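Local coordinates for oxidized polyvinyl alcohol hydrolase (Pseudomonas sp. VM15C, PDB 3WWC), which hydrolyses beta-diketones such as 4,6-nonanedione and cleaves oxidized polyvinyl alcohol in the second step of polyvinyl alcohol degradation, at residues 179-184 / 203-208; 174-179 / 198-203. The protein carries 1 engineered substitution. All coordinates share one frame; numbering follows the deposited sequence.

Contact 1 of 2, residues 179-184 / 203-208; sequences GGTMTN and EWYVTS
Helix 178-189, which follows the probable nucleophile elbow, is joined through Thr-181 and Asn-184 to Glu-203, Trp-204 and Tyr-205 in the loop leaving strand 196-200. Thr-181 uses both branches of its side chain. Its OG1 accepts the backbone N-H of Glu-203 at 2.8 Å, nearly straight at 169°, and also bonds to Ala-177 O one helical turn earlier. With CG2 anti to the backbone N (chi1 of OG1 -49°), the methyl lies 3.7 Å from Tyr-205 CE2, meeting the ring obliquely. A water bridges the two hydroxyls, 2.7 Å from Thr-181 OG1, and donates to Tyr-205 OH, whose stronger partner is Glu-131. Asn-184 suits the next turn because its short side chain ends in an amide N-H that reaches a backbone carbonyl: ND2 bonds to Glu-203 O at 3.1 Å, the acceptor near the amide plane but ND2 above the carbonyl plane. The amide borders the edge of the Trp-204 indole, 75° from the ring plane, with Asn-184 CG 3.7 Å from Trp-204 CZ3. Glu-203 folds back: its OE2 takes Trp-204 N at 2.8 Å and Tyr-205 N at 2.9 Å, while its CB lies over the centre of the Tyr-205 ring. Both backbone polar atoms of Glu-203 are gripped by the helix, and two N-H groups should stabilise its buried carboxylate as an anion, fixing the loop that presents Tyr-205 to the butanoate pocket.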
loop_
_atom_site.group_PDB
_atom_site.type_symbol
_atom_site.label_atom_id
_atom_site.label_comp_id
_atom_site.label_asym_id
_atom_site.label_seq_id
_atom_site.Cartn_x
_atom_site.Cartn_y
_atom_site.Cartn_z
ATOM N N GLY A 179 -1.245 -5.618 2.019
ATOM C CA GLY A 179 -0.186 -4.770 1.459
ATOM C C GLY A 179 -0.756 -3.425 1.029
ATOM O O GLY A 179 0.006 -2.451 0.993
ATOM N N GLY A 180 -2.027 -3.375 0.637
ATOM C CA GLY A 180 -2.666 -2.098 0.331
ATOM C C GLY A 180 -2.869 -1.295 1.618
ATOM O O GLY A 180 -2.737 -0.075 1.597
ATOM N N THR A 181 -3.192 -1.965 2.736
ATOM C CA THR A 181 -3.342 -1.283 4.015
ATOM C C THR A 181 -1.989 -0.699 4.395
ATOM O O THR A 181 -1.901 0.438 4.862
ATOM C CB THR A 181 -3.807 -2.282 5.077
ATOM O OG1 THR A 181 -4.934 -3.020 4.543
ATOM C CG2 THR A 181 -4.170 -1.553 6.370
ATOM N N MET A 182 -0.951 -1.487 4.203
ATOM C CA MET A 182 0.385 -0.994 4.521
ATOM C C MET A 182 0.767 0.198 3.656
ATOM O O MET A 182 1.455 1.124 4.149
ATOM C CB MET A 182 1.390 -2.151 4.363
ATOM C CG MET A 182 2.840 -1.802 4.774
ATOM S SD MET A 182 2.953 -1.523 6.567
ATOM C CE MET A 182 3.582 0.162 6.606
ATOM N N THR A 183 0.314 0.210 2.390
ATOM C CA THR A 183 0.591 1.353 1.494
ATOM C C THR A 183 -0.078 2.592 2.112
ATOM O O THR A 183 0.521 3.665 2.188
ATOM C CB THR A 183 0.016 1.100 0.112
ATOM O OG1 THR A 183 0.684 -0.043 -0.440
ATOM C CG2 THR A 183 0.268 2.303 -0.800
ATOM N N ASN A 184 -1.346 2.483 2.507
ATOM C CA ASN A 184 -2.016 3.616 3.127
ATOM C C ASN A 184 -1.233 4.105 4.359
ATOM O O ASN A 184 -1.031 5.319 4.525
ATOM C CB ASN A 184 -3.444 3.224 3.612
ATOM C CG ASN A 184 -4.456 3.196 2.489
ATOM O OD1 ASN A 184 -4.335 3.941 1.505
ATOM N ND2 ASN A 184 -5.501 2.347 2.635
ATOM N N GLU A 203 -7.265 -1.709 3.705
ATOM C CA GLU A 203 -8.153 -1.246 4.772
ATOM C C GLU A 203 -7.765 0.170 5.213
ATOM O O GLU A 203 -6.651 0.690 4.928
ATOM C CB GLU A 203 -8.068 -2.176 6.015
ATOM C CG GLU A 203 -9.273 -3.146 6.204
ATOM C CD GLU A 203 -10.532 -2.439 6.658
ATOM O OE1 GLU A 203 -11.470 -3.167 7.011
ATOM O OE2 GLU A 203 -10.620 -1.182 6.691
ATOM N N TRP A 204 -8.714 0.778 5.922
ATOM C CA TRP A 204 -8.547 2.083 6.582
ATOM C C TRP A 204 -8.775 1.866 8.103
ATOM O O TRP A 204 -8.293 2.657 8.914
ATOM C CB TRP A 204 -9.602 3.093 6.084
ATOM C CG TRP A 204 -9.203 4.539 6.307
ATOM C CD1 TRP A 204 -9.727 5.418 7.237
ATOM C CD2 TRP A 204 -8.202 5.273 5.583
ATOM N NE1 TRP A 204 -9.118 6.651 7.122
ATOM C CE2 TRP A 204 -8.175 6.595 6.112
ATOM C CE3 TRP A 204 -7.320 4.940 4.527
ATOM C CZ2 TRP A 204 -7.307 7.583 5.617
ATOM C CZ3 TRP A 204 -6.454 5.923 4.034
ATOM C CH2 TRP A 204 -6.445 7.238 4.567
ATOM N N TYR A 205 -9.506 0.819 8.466
ATOM C CA TYR A 205 -9.873 0.504 9.880
ATOM C C TYR A 205 -10.545 1.719 10.490
ATOM O O TYR A 205 -10.126 2.284 11.525
ATOM C CB TYR A 205 -8.659 0.129 10.700
ATOM C CG TYR A 205 -7.880 -1.047 10.178
ATOM C CD1 TYR A 205 -8.478 -2.303 9.999
ATOM C CD2 TYR A 205 -6.504 -0.929 9.975
ATOM C CE1 TYR A 205 -7.707 -3.415 9.659
ATOM C CE2 TYR A 205 -5.726 -2.036 9.641
ATOM C CZ TYR A 205 -6.333 -3.262 9.494
ATOM O OH TYR A 205 -5.556 -4.395 9.250
ATOM N N VAL A 206 -11.631 2.136 9.844
ATOM C CA VAL A 206 -12.354 3.332 10.261
ATOM C C VAL A 206 -12.698 3.350 11.751
ATOM O O VAL A 206 -13.155 2.324 12.317
ATOM C CB VAL A 206 -13.630 3.447 9.432
ATOM C CG1 VAL A 206 -14.583 4.552 10.012
ATOM C CG2 VAL A 206 -13.244 3.862 8.026
ATOM N N THR A 207 -12.437 4.498 12.381
ATOM C CA THR A 207 -12.807 4.652 13.804
ATOM C C THR A 207 -13.731 5.854 13.931
ATOM O O THR A 207 -13.999 6.579 12.977
ATOM C CB THR A 207 -11.584 4.979 14.706
ATOM O OG1 THR A 207 -11.033 6.269 14.367
ATOM C CG2 THR A 207 -10.502 3.882 14.570
ATOM N N SER A 208 -14.199 6.087 15.155
ATOM C CA SER A 208 -14.972 7.284 15.389
ATOM C C SER A 208 -14.006 8.453 15.341
ATOM O O SER A 208 -12.778 8.284 15.374
ATOM C CB SER A 208 -15.626 7.275 16.784
ATOM O OG SER A 208 -16.483 6.146 16.887
HETATM O O HOH W 1 -5.565 -5.167 6.111
#

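Contact 2 of 2, residues 174-179 / 198-203; sequences GGIASG and LPISGE. Engineered in segment 174-179: Ala-177 (natural residue Ser). With BUA (butanoic acid), chain C.
Gly-175 pairs with Leu-198 and Ile-200 across two parallel neighbouring strands, 174-176 and 198-200; Leu-198, Ile-176 and Ile-200 lie on one face of this sheet, and on the other Pro-199 packs against Thr-183 and Asn-184 of the helix. Ile-200 N bonds to Gly-175 O at 3.0 Å, almost in line with that carbonyl (178°). Gly-175 N donates to Leu-198 O and Ala-177 N to Ile-200 O, so the ladder runs past the end of the first strand. Ile-176 and Ile-200, branched residues that favour extended strands, touch through methyls, CD1 to CG2 at 3.7 Å. In Ile-176 CG1 is anti to N, and a bend at the second torsion turns CD1 toward Ile-200. Glycine suits both places, for different reasons: on the helix side Gly-175 lets Gly-179 O stand 3.8 Å from its CA, while on the isoleucine face Gly-174 CA comes within 3.3 Å of Leu-198 O, too close for a beta carbon. Beyond the strands, Ala-177, an engineered residue where nature has serine, adopts phi 63° and psi -121°, while Gly-179 N closes the turn on Ile-176 O at 2.8 Å. Ala-177 CB lies 3.2 Å from O2 of the bound butanoic acid, and Ser-178 N 3.1 Å from O1; Ser-71 OG and His-303 NE2 hydrogen-bond to the ligand. Strand, strained turn and helix have the form of the nucleophile elbow of alpha/beta hydrolases, whose Gly-X-Ser-X-Gly serine, probably the charge-relay nucleophile, is Ala-177 here; Ser-178 N is in a position consistent with an oxyanion-hole donor.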
loop_
_atom_site.group_PDB
_atom_site.type_symbol
_atom_site.label_atom_id
_atom_site.label_comp_id
_atom_site.label_asym_id
_atom_site.label_seq_id
_atom_site.Cartn_x
_atom_site.Cartn_y
_atom_site.Cartn_z
ATOM N N GLY A 174 3.191 0.173 -3.216
ATOM C CA GLY A 174 1.799 -0.191 -3.385
ATOM C C GLY A 174 1.649 -1.657 -3.087
ATOM O O GLY A 174 2.641 -2.372 -2.880
ATOM N N GLY A 175 0.415 -2.113 -3.034
ATOM C CA GLY A 175 0.253 -3.529 -2.694
ATOM C C GLY A 175 -1.212 -3.871 -2.639
ATOM O O GLY A 175 -2.072 -3.026 -2.805
ATOM N N ILE A 176 -1.463 -5.152 -2.430
ATOM C CA ILE A 176 -2.800 -5.710 -2.403
ATOM C C ILE A 176 -3.220 -6.154 -1.005
ATOM O O ILE A 176 -2.419 -6.706 -0.259
ATOM C CB ILE A 176 -2.886 -6.934 -3.387
ATOM C CG1 ILE A 176 -4.261 -7.586 -3.336
ATOM C CG2 ILE A 176 -1.858 -8.041 -3.026
ATOM C CD1 ILE A 176 -5.356 -6.719 -3.903
ATOM N N ALA A 177 -4.457 -5.827 -0.643
ATOM C CA ALA A 177 -5.049 -6.329 0.596
ATOM C C ALA A 177 -4.266 -5.817 1.776
ATOM O O ALA A 177 -4.178 -4.596 1.885
ATOM C CB ALA A 177 -5.093 -7.865 0.508
ATOM N N SER A 178 -3.688 -6.652 2.632
ATOM C CA SER A 178 -2.917 -6.113 3.763
ATOM C C SER A 178 -1.761 -5.282 3.199
ATOM O O SER A 178 -1.347 -4.332 3.877
ATOM C CB SER A 178 -2.410 -7.267 4.634
ATOM O OG SER A 178 -1.697 -6.786 5.754
ATOM N N GLY A 179 -1.245 -5.618 2.019
ATOM C CA GLY A 179 -0.186 -4.770 1.459
ATOM C C GLY A 179 -0.756 -3.425 1.029
ATOM O O GLY A 179 0.006 -2.451 0.993
ATOM N N LEU A 198 0.077 3.061 -4.572
ATOM C CA LEU A 198 -1.028 2.325 -5.178
ATOM C C LEU A 198 -1.669 1.346 -4.183
ATOM O O LEU A 198 -1.353 0.119 -4.188
ATOM C CB LEU A 198 -0.485 1.573 -6.418
ATOM C CG LEU A 198 -1.457 0.699 -7.227
ATOM C CD1 LEU A 198 -2.550 1.556 -7.834
ATOM C CD2 LEU A 198 -0.681 0.002 -8.365
ATOM N N PRO A 199 -2.522 1.850 -3.273
ATOM C CA PRO A 199 -3.186 0.963 -2.292
ATOM C C PRO A 199 -4.374 0.261 -2.960
ATOM O O PRO A 199 -5.378 0.897 -3.248
ATOM C CB PRO A 199 -3.606 1.923 -1.166
ATOM C CG PRO A 199 -3.776 3.297 -1.912
ATOM C CD PRO A 199 -2.705 3.300 -2.961
ATOM N N ILE A 200 -4.222 -1.028 -3.255
ATOM C CA ILE A 200 -5.251 -1.821 -3.912
ATOM C C ILE A 200 -5.983 -2.622 -2.853
ATOM O O ILE A 200 -5.394 -3.466 -2.170
ATOM C CB ILE A 200 -4.626 -2.791 -4.930
ATOM C CG1 ILE A 200 -3.732 -2.046 -5.928
ATOM C CG2 ILE A 200 -5.755 -3.532 -5.644
ATOM C CD1 ILE A 200 -3.038 -3.005 -6.967
ATOM N N SER A 201 -7.267 -2.303 -2.702
ATOM C CA SER A 201 -8.124 -3.006 -1.730
ATOM C C SER A 201 -7.499 -3.092 -0.365
ATOM O O SER A 201 -7.408 -4.181 0.231
ATOM C CB SER A 201 -8.428 -4.368 -2.258
ATOM O OG SER A 201 -9.076 -4.258 -3.498
ATOM N N GLY A 202 -7.060 -1.938 0.101
ATOM C CA GLY A 202 -6.480 -1.849 1.449
ATOM C C GLY A 202 -7.521 -1.389 2.449
ATOM O O GLY A 202 -8.536 -0.752 2.106
ATOM N N GLU A 203 -7.265 -1.709 3.705
ATOM C CA GLU A 203 -8.153 -1.246 4.772
ATOM C C GLU A 203 -7.765 0.170 5.213
ATOM O O GLU A 203 -6.651 0.690 4.928
ATOM C CB GLU A 203 -8.068 -2.176 6.015
ATOM C CG GLU A 203 -9.273 -3.146 6.204
ATOM C CD GLU A 203 -10.532 -2.439 6.658
ATOM O OE1 GLU A 203 -11.470 -3.167 7.011
ATOM O OE2 GLU A 203 -10.620 -1.182 6.691
HETATM C C1 BUA C . -7.808 -7.723 7.269
HETATM C C2 BUA C . -7.736 -7.909 5.752
HETATM C C3 BUA C . -6.284 -8.172 5.350
HETATM C C4 BUA C . -6.175 -8.465 3.852
HETATM O O1 BUA C . -5.255 -9.237 3.497
HETATM O O2 BUA C . -6.968 -7.854 3.099
#

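Overall arrangement
From the N terminus, strand 170-176 enters contact 2, turns through the elbow and becomes helix 178-189, whose first turns belong to contact 1. The chain then returns as strand 196-200, which closes contact 2 beside the first strand, and runs on as a loop that closes contact 1. Each contact spans 18 intervening residues, and since their segments alternate along the chain the two closures cross; Gly-179 and Glu-203 belong to both. Contact 2 pairs the strands of the beta-alpha-beta unit, whereas contact 1 ties its helix to the outgoing loop. Between them, Thr-183 OG1 packs 3.2 Å from Gly-174 CA, and the two centres lie about 8 Å apart.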